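Local coordinates for 3',5'-nucleoside bisphosphate phosphatase (Chromobacterium violaceum, PDB 2YB1), which hydrolyses nucleoside 3',5'-bisphosphates to nucleoside 5'-phosphates and orthophosphate, using three manganese ions in a PHP-family active site, at residues A171-E174 and D175-W179. Sequence-based numbering, arbitrary orientation.
Sequences ASLE and DAVGW
Ser172 caps the first turn of helix 173-182: its OG accepts the backbone N-H of Asp175, 2.9 Å from OG to N with an angle of 159° at the hydrogen. That reach depends on the serine torsion, which sets OG between its own backbone N and carbonyl carbon (chi1 75°), a rotation that brings it within bonding distance of the Asp175 amide. Asp175 answers through water: a water donates to Asp175 OD2 at 2.6 Å. The same water accepts from Ser172 N, its oxygen 3.0 Å from that nitrogen. The pairing resembles a capping box, except that a water carries the return link from the Ser172 amide to the Asp175 carboxylate. The carboxylate also passes beside the serine hydroxyl, Asp175 CG standing 3.4 Å from Ser172 OG. Regular helix bonding starts at once, Ala176 N donating to Ser172 O, Val177 N to Leu173 O at a nearly straight 174°, and Gly178 N to Glu174 O.

The methyl of Ala171, just ahead of the cap, meets the Trp179 indole obliquely, CB to CZ3 3.9 Å, while Asp175 O lies over one indole face near its rim. Leu173 CD1 and Val177 CG2 lie one turn apart at 4.3 Å, on the side where Leu205 and Phe209 of helix 199-211 pack. Ala176 turns to Val65 and Val67 of strand 59-69, and Trp179 reaches helix 86-96. The helix thus lies against the sheet of the PHP domain, the Ala176 side chain about 9 Å from those of the manganese ligands Glu64 and His75. Serine and water together engage two amides at the helix start, and the Asp175 carboxylate, if charged, would interact favourably with the helix dipole there.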
loop_
_atom_site.group_PDB
_atom_site.type_symbol
_atom_site.label_atom_id
_atom_site.label_comp_id
_atom_site.label_asym_id
_atom_site.label_seq_id
_atom_site.Cartn_x
_atom_site.Cartn_y
_atom_site.Cartn_z
ATOM N N ALA A 171 8.013 8.008 7.666
ATOM C CA ALA A 171 9.374 7.469 7.691
ATOM C C ALA A 171 10.267 8.157 6.666
ATOM O O ALA A 171 9.784 8.739 5.699
ATOM C CB ALA A 171 9.359 5.970 7.433
ATOM N N SER A 172 11.573 8.118 6.891
ATOM C CA SER A 172 12.498 8.505 5.845
ATOM C C SER A 172 12.539 7.389 4.794
ATOM O O SER A 172 12.203 6.225 5.081
ATOM C CB SER A 172 13.892 8.749 6.421
ATOM O OG SER A 172 14.531 7.520 6.721
ATOM N N LEU A 173 12.951 7.737 3.583
ATOM C CA LEU A 173 13.120 6.748 2.530
ATOM C C LEU A 173 14.154 5.700 2.957
ATOM O O LEU A 173 13.943 4.499 2.787
ATOM C CB LEU A 173 13.556 7.433 1.227
ATOM C CG LEU A 173 13.700 6.561 -0.019
ATOM C CD1 LEU A 173 12.355 5.938 -0.355
ATOM C CD2 LEU A 173 14.225 7.370 -1.215
ATOM N N GLU A 174 15.272 6.161 3.517
ATOM C CA GLU A 174 16.341 5.266 3.942
ATOM C C GLU A 174 15.863 4.274 5.006
ATOM O O GLU A 174 16.184 3.082 4.953
ATOM C CB GLU A 174 17.558 6.071 4.434
ATOM C CG GLU A 174 18.279 6.797 3.294
ATOM C CD GLU A 174 19.224 7.894 3.768
ATOM O OE1 GLU A 174 18.842 8.656 4.691
ATOM O OE2 GLU A 174 20.340 7.995 3.203
ATOM N N ASP A 175 15.085 4.762 5.966
ATOM C CA ASP A 175 14.540 3.882 6.998
ATOM C C ASP A 175 13.567 2.852 6.433
ATOM O O ASP A 175 13.671 1.669 6.752
ATOM C CB ASP A 175 13.879 4.678 8.116
ATOM C CG ASP A 175 14.882 5.193 9.135
ATOM O OD1 ASP A 175 16.038 4.718 9.127
ATOM O OD2 ASP A 175 14.506 6.054 9.948
ATOM N N ALA A 176 12.625 3.290 5.595
ATOM C CA ALA A 176 11.620 2.366 5.065
ATOM C C ALA A 176 12.249 1.220 4.272
ATOM O O ALA A 176 11.939 0.048 4.513
ATOM C CB ALA A 176 10.587 3.097 4.224
ATOM N N VAL A 177 13.131 1.562 3.332
ATOM C CA VAL A 177 13.820 0.556 2.522
ATOM C C VAL A 177 14.700 -0.370 3.375
ATOM O O VAL A 177 14.663 -1.586 3.205
ATOM C CB VAL A 177 14.675 1.200 1.402
ATOM C CG1 VAL A 177 15.484 0.141 0.678
ATOM C CG2 VAL A 177 13.776 1.962 0.426
ATOM N N GLY A 178 15.474 0.208 4.292
ATOM C CA GLY A 178 16.348 -0.572 5.155
ATOM C C GLY A 178 15.620 -1.517 6.099
ATOM O O GLY A 178 16.102 -2.621 6.381
ATOM N N TRP A 179 14.473 -1.081 6.618
ATOM C CA TRP A 179 13.655 -1.956 7.456
ATOM C C TRP A 179 13.189 -3.158 6.628
ATOM O O TRP A 179 13.227 -4.304 7.070
ATOM C CB TRP A 179 12.448 -1.197 8.022
ATOM C CG TRP A 179 12.805 -0.131 9.042
ATOM C CD1 TRP A 179 13.911 -0.094 9.846
ATOM C CD2 TRP A 179 12.048 1.047 9.351
ATOM N NE1 TRP A 179 13.888 1.031 10.633
ATOM C CE2 TRP A 179 12.755 1.746 10.352
ATOM C CE3 TRP A 179 10.833 1.568 8.889
ATOM C CZ2 TRP A 179 12.290 2.945 10.896
ATOM C CZ3 TRP A 179 10.375 2.765 9.427
ATOM C CH2 TRP A 179 11.103 3.438 10.422
HETATM O O HOH W 1 12.114 7.154 9.674
#